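Local coordinates for vibralactone Cyclase (Boreostereum vibrans, PDB 6KD0), which probably uses its alpha/beta-hydrolase fold to catalyse the cyclization that forms the fused bicyclic beta-lactone of vibralactone, at residues Cys224-Ser238 with Cys278-Tyr290. Residues are numbered along the deposited sequence; the frame is centred on the assembly and turned at random.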
loop_
_atom_site.group_PDB
_atom_site.type_symbol
_atom_site.label_atom_id
_atom_site.label_comp_id
_atom_site.label_asym_id
_atom_site.label_seq_id
_atom_site.Cartn_x
_atom_site.Cartn_y
_atom_site.Cartn_z
ATOM N N CYS A 224 -14.949 12.880 13.271
ATOM C CA CYS A 224 -14.168 13.101 12.052
ATOM C C CYS A 224 -14.488 12.074 10.978
ATOM O O CYS A 224 -14.217 12.310 9.792
ATOM C CB CYS A 224 -12.667 13.021 12.328
ATOM S SG CYS A 224 -12.065 14.002 13.693
ATOM N N ILE A 225 -14.996 10.908 11.374
ATOM C CA ILE A 225 -15.140 9.786 10.449
ATOM C C ILE A 225 -16.534 9.938 9.849
ATOM O O ILE A 225 -17.531 9.454 10.393
ATOM C CB ILE A 225 -14.928 8.428 11.125
ATOM C CG1 ILE A 225 -13.473 8.159 11.574
ATOM C CG2 ILE A 225 -15.259 7.310 10.145
ATOM C CD1 ILE A 225 -12.585 9.319 11.934
ATOM N N LYS A 226 -16.609 10.654 8.729
ATOM C CA LYS A 226 -17.864 10.768 7.999
ATOM C C LYS A 226 -17.962 9.788 6.839
ATOM O O LYS A 226 -19.066 9.343 6.518
ATOM C CB LYS A 226 -18.055 12.198 7.479
ATOM C CG LYS A 226 -18.946 13.062 8.366
ATOM C CD LYS A 226 -18.144 13.790 9.424
ATOM C CE LYS A 226 -19.052 14.619 10.324
ATOM N NZ LYS A 226 -19.674 13.803 11.405
ATOM N N SER A 227 -16.824 9.430 6.229
ATOM C CA SER A 227 -16.831 8.642 4.997
ATOM C C SER A 227 -17.445 7.261 5.188
ATOM O O SER A 227 -18.011 6.713 4.242
ATOM C CB SER A 227 -15.412 8.510 4.449
ATOM O OG SER A 227 -14.571 7.882 5.408
ATOM N N MET A 228 -17.352 6.676 6.387
ATOM C CA MET A 228 -17.825 5.301 6.549
ATOM C C MET A 228 -19.328 5.177 6.320
ATOM O O MET A 228 -19.792 4.153 5.795
ATOM C CB MET A 228 -17.448 4.756 7.930
ATOM C CG MET A 228 -17.565 3.231 8.050
ATOM S SD MET A 228 -16.244 2.329 7.195
ATOM C CE MET A 228 -14.837 2.854 8.154
ATOM N N GLU A 229 -20.103 6.198 6.695
ATOM C CA GLU A 229 -21.538 6.224 6.427
ATOM C C GLU A 229 -21.859 6.907 5.099
ATOM O O GLU A 229 -22.679 6.406 4.317
ATOM C CB GLU A 229 -22.270 6.945 7.563
ATOM C CG GLU A 229 -22.219 6.229 8.891
ATOM C CD GLU A 229 -22.802 4.836 8.822
ATOM O OE1 GLU A 229 -23.834 4.650 8.135
ATOM O OE2 GLU A 229 -22.232 3.929 9.462
ATOM N N GLU A 230 -21.215 8.050 4.838
ATOM C CA GLU A 230 -21.478 8.801 3.611
ATOM C C GLU A 230 -21.128 7.978 2.376
ATOM O O GLU A 230 -21.839 8.030 1.366
ATOM C CB GLU A 230 -20.710 10.128 3.632
ATOM C CG GLU A 230 -20.330 10.704 2.244
ATOM C CD GLU A 230 -19.079 11.602 2.275
ATOM O OE1 GLU A 230 -18.555 11.961 1.185
ATOM O OE2 GLU A 230 -18.620 11.947 3.392
ATOM N N CYS A 231 -20.053 7.186 2.442
ATOM C CA CYS A 231 -19.638 6.331 1.339
ATOM C C CYS A 231 -19.915 4.855 1.612
ATOM O O CYS A 231 -19.221 3.984 1.082
ATOM C CB CYS A 231 -18.152 6.545 1.049
ATOM S SG CYS A 231 -17.742 8.252 0.641
ATOM N N ARG A 232 -20.925 4.548 2.437
ATOM C CA ARG A 232 -21.140 3.162 2.821
ATOM C C ARG A 232 -21.481 2.269 1.638
ATOM O O ARG A 232 -21.307 1.053 1.736
ATOM C CB ARG A 232 -22.243 3.071 3.872
ATOM C CG ARG A 232 -23.609 3.490 3.369
ATOM C CD ARG A 232 -24.569 3.619 4.540
ATOM N NE ARG A 232 -25.901 4.016 4.098
ATOM C CZ ARG A 232 -26.266 5.269 3.848
ATOM N NH1 ARG A 232 -25.397 6.261 3.993
ATOM N NH2 ARG A 232 -27.503 5.530 3.448
ATOM N N ASP A 233 -21.962 2.829 0.521
ATOM C CA ASP A 233 -22.273 2.022 -0.657
ATOM C C ASP A 233 -21.406 2.398 -1.855
ATOM O O ASP A 233 -21.833 2.247 -3.002
ATOM C CB ASP A 233 -23.751 2.133 -1.024
ATOM C CG ASP A 233 -24.668 1.621 0.073
ATOM O OD1 ASP A 233 -24.417 0.511 0.575
ATOM O OD2 ASP A 233 -25.641 2.334 0.425
ATOM N N ALA A 234 -20.177 2.854 -1.613
ATOM C CA ALA A 234 -19.350 3.346 -2.703
ATOM C C ALA A 234 -18.943 2.195 -3.624
ATOM O O ALA A 234 -18.833 1.046 -3.186
ATOM C CB ALA A 234 -18.104 4.045 -2.171
ATOM N N PRO A 235 -18.717 2.477 -4.905
ATOM C CA PRO A 235 -18.174 1.451 -5.794
ATOM C C PRO A 235 -16.908 0.832 -5.216
ATOM O O PRO A 235 -16.088 1.510 -4.587
ATOM C CB PRO A 235 -17.876 2.227 -7.082
ATOM C CG PRO A 235 -18.779 3.410 -7.034
ATOM C CD PRO A 235 -18.856 3.777 -5.587
ATOM N N LEU A 236 -16.770 -0.480 -5.426
ATOM C CA LEU A 236 -15.558 -1.267 -5.198
ATOM C C LEU A 236 -15.243 -1.492 -3.719
ATOM O O LEU A 236 -14.450 -2.371 -3.406
ATOM C CB LEU A 236 -14.329 -0.633 -5.888
ATOM C CG LEU A 236 -14.400 -0.363 -7.395
ATOM C CD1 LEU A 236 -13.078 0.201 -7.873
ATOM C CD2 LEU A 236 -14.757 -1.630 -8.178
ATOM N N LEU A 237 -15.831 -0.721 -2.801
ATOM C CA LEU A 237 -15.637 -0.988 -1.377
ATOM C C LEU A 237 -16.772 -0.383 -0.563
ATOM O O LEU A 237 -16.884 0.841 -0.458
ATOM C CB LEU A 237 -14.293 -0.441 -0.879
ATOM C CG LEU A 237 -14.027 -0.717 0.608
ATOM C CD1 LEU A 237 -13.912 -2.229 0.878
ATOM C CD2 LEU A 237 -12.758 0.020 1.089
ATOM N N SER A 238 -17.610 -1.232 0.014
ATOM C CA SER A 238 -18.710 -0.802 0.857
ATOM C C SER A 238 -18.287 -0.891 2.320
ATOM O O SER A 238 -17.301 -1.549 2.656
ATOM C CB SER A 238 -19.942 -1.666 0.589
ATOM O OG SER A 238 -19.702 -3.011 0.978
ATOM N N CYS A 278 -8.410 8.303 -2.060
ATOM C CA CYS A 278 -9.521 8.329 -3.002
ATOM C C CYS A 278 -10.733 8.927 -2.301
ATOM O O CYS A 278 -11.024 8.585 -1.146
ATOM C CB CYS A 278 -9.840 6.928 -3.527
ATOM S SG CYS A 278 -8.532 6.269 -4.577
ATOM N N GLY A 279 -11.455 9.798 -3.007
ATOM C CA GLY A 279 -12.513 10.554 -2.356
ATOM C C GLY A 279 -13.751 9.735 -2.049
ATOM O O GLY A 279 -14.418 9.965 -1.042
ATOM N N TRP A 280 -14.094 8.788 -2.917
ATOM C CA TRP A 280 -15.367 8.076 -2.821
ATOM C C TRP A 280 -15.138 6.702 -2.196
ATOM O O TRP A 280 -15.203 5.673 -2.861
ATOM C CB TRP A 280 -15.993 7.955 -4.206
ATOM C CG TRP A 280 -17.439 7.548 -4.240
ATOM C CD1 TRP A 280 -18.256 7.254 -3.178
ATOM C CD2 TRP A 280 -18.238 7.379 -5.419
ATOM N NE1 TRP A 280 -19.517 6.923 -3.630
ATOM C CE2 TRP A 280 -19.528 6.990 -5.001
ATOM C CE3 TRP A 280 -17.983 7.508 -6.788
ATOM C CZ2 TRP A 280 -20.564 6.742 -5.909
ATOM C CZ3 TRP A 280 -19.017 7.260 -7.687
ATOM C CH2 TRP A 280 -20.285 6.885 -7.240
ATOM N N ASP A 281 -14.889 6.703 -0.884
ATOM C CA ASP A 281 -14.255 5.564 -0.230
ATOM C C ASP A 281 -14.613 5.611 1.251
ATOM O O ASP A 281 -14.355 6.629 1.907
ATOM C CB ASP A 281 -12.734 5.638 -0.465
ATOM C CG ASP A 281 -11.955 4.455 0.103
ATOM O OD1 ASP A 281 -12.516 3.603 0.834
ATOM O OD2 ASP A 281 -10.746 4.388 -0.198
ATOM N N PRO A 282 -15.241 4.562 1.798
ATOM C CA PRO A 282 -15.554 4.564 3.243
ATOM C C PRO A 282 -14.325 4.672 4.129
ATOM O O PRO A 282 -14.422 5.199 5.247
ATOM C CB PRO A 282 -16.275 3.221 3.448
ATOM C CG PRO A 282 -15.783 2.357 2.317
ATOM C CD PRO A 282 -15.656 3.303 1.150
ATOM N N LEU A 283 -13.168 4.199 3.667
ATOM C CA LEU A 283 -11.918 4.288 4.426
ATOM C C LEU A 283 -11.236 5.647 4.306
ATOM O O LEU A 283 -10.129 5.817 4.832
ATOM C CB LEU A 283 -10.938 3.206 3.946
ATOM C CG LEU A 283 -11.301 1.747 4.182
ATOM C CD1 LEU A 283 -10.143 0.813 3.746
ATOM C CD2 LEU A 283 -11.676 1.496 5.631
ATOM N N ARG A 284 -11.849 6.612 3.612
ATOM C CA ARG A 284 -11.161 7.872 3.353
ATOM C C ARG A 284 -10.799 8.590 4.646
ATOM O O ARG A 284 -9.652 9.013 4.837
ATOM C CB ARG A 284 -12.026 8.774 2.467
ATOM C CG ARG A 284 -11.403 10.140 2.180
ATOM C CD ARG A 284 -12.461 11.117 1.624
ATOM N NE ARG A 284 -13.419 11.532 2.652
ATOM C CZ ARG A 284 -14.730 11.667 2.466
ATOM N NH1 ARG A 284 -15.279 11.398 1.287
ATOM N NH2 ARG A 284 -15.498 12.073 3.469
ATOM N N ASP A 285 -11.765 8.741 5.549
ATOM C CA ASP A 285 -11.558 9.655 6.668
ATOM C C ASP A 285 -10.615 9.087 7.731
ATOM O O ASP A 285 -9.865 9.856 8.342
ATOM C CB ASP A 285 -12.905 10.073 7.255
ATOM C CG ASP A 285 -13.630 11.094 6.372
ATOM O OD1 ASP A 285 -12.974 11.729 5.513
ATOM O OD2 ASP A 285 -14.852 11.240 6.511
ATOM N N GLU A 286 -10.585 7.768 7.955
ATOM C CA GLU A 286 -9.586 7.263 8.898
ATOM C C GLU A 286 -8.177 7.423 8.344
ATOM O O GLU A 286 -7.225 7.615 9.113
ATOM C CB GLU A 286 -9.874 5.811 9.281
ATOM C CG GLU A 286 -9.753 4.795 8.159
ATOM C CD GLU A 286 -10.311 3.446 8.584
ATOM O OE1 GLU A 286 -9.518 2.504 8.829
ATOM O OE2 GLU A 286 -11.547 3.345 8.709
ATOM N N GLY A 287 -8.025 7.394 7.017
ATOM C CA GLY A 287 -6.732 7.697 6.428
ATOM C C GLY A 287 -6.363 9.164 6.565
ATOM O O GLY A 287 -5.218 9.505 6.882
ATOM N N LEU A 288 -7.322 10.055 6.315
ATOM C CA LEU A 288 -7.056 11.482 6.507
ATOM C C LEU A 288 -6.721 11.788 7.964
ATOM O O LEU A 288 -5.839 12.604 8.256
ATOM C CB LEU A 288 -8.260 12.297 6.043
ATOM C CG LEU A 288 -8.588 12.226 4.547
ATOM C CD1 LEU A 288 -9.783 13.112 4.233
ATOM C CD2 LEU A 288 -7.380 12.622 3.737
ATOM N N LEU A 289 -7.378 11.096 8.892
ATOM C CA LEU A 289 -7.088 11.278 10.306
ATOM C C LEU A 289 -5.674 10.822 10.629
ATOM O O LEU A 289 -4.935 11.519 11.338
ATOM C CB LEU A 289 -8.109 10.508 11.138
ATOM C CG LEU A 289 -7.881 10.463 12.639
ATOM C CD1 LEU A 289 -7.918 11.877 13.187
ATOM C CD2 LEU A 289 -8.965 9.588 13.257
ATOM N N TYR A 290 -5.285 9.639 10.124
ATOM C CA TYR A 290 -3.932 9.139 10.365
ATOM C C TYR A 290 -2.903 10.130 9.837
ATOM O O TYR A 290 -1.924 10.457 10.522
ATOM C CB TYR A 290 -3.745 7.750 9.712
ATOM C CG TYR A 290 -2.340 7.187 9.901
ATOM C CD1 TYR A 290 -1.290 7.542 9.038
ATOM C CD2 TYR A 290 -2.052 6.339 10.959
ATOM C CE1 TYR A 290 -0.018 7.062 9.221
ATOM C CE2 TYR A 290 -0.772 5.847 11.157
ATOM C CZ TYR A 290 0.235 6.218 10.292
ATOM O OH TYR A 290 1.500 5.733 10.487
HETATM O O HOH W 1 -14.600 2.853 -2.712
#
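D285 OD2 is gripped by three donors: the backbone N of K226, which meets it on the anti side, the backbone N of S227 from above the carboxylate plane (2.7 Å to OD2), and R284 NH2 on the syn side. Two of the three are thus successive backbone N-H groups. S227 answers with its side chain: OG, turned between its own N and carbonyl carbon (chi1 59°), donates to P282 O at 2.7 Å and accepts from D285 N at 2.9 Å, while its CB lies over one face of the R284 guanidinium. That flat group is bonded round its rim, side-on to D285 through NE and NH2, to G279 O through NH1, and to E230 OE2 through NH2 (3.1 Å, nearly straight at 165°); E230 OE1 is also hydrogen-bonded to S12 OG. Replacing R284 by an alanine removes the whole guanidinium, and E230 and D285 OD1 would probably be left without their cationic mate and G279 O without this donor. The contact ties residues 224-238 to the turn after strand 273-278 of the alpha/beta-hydrolase sheet, where D281, hydrogen-bonded to H311, is probably the acid of a Ser-His-Asp triad with S177. D281 OD1 also caps L283 N. Beyond the charges, P282 wedges between M228, C231 and L237, its CG 3.9 Å from L237 CG. P235 lays CD over the six-membered ring of W280, a CH-pi contact 3.5 Å from the centroid, whereas C231 SG sits at the indole edge. A water donates to both P235 O and W280 O, and at the other end I225 CD1 meets L289 CD2 at 3.9 Å.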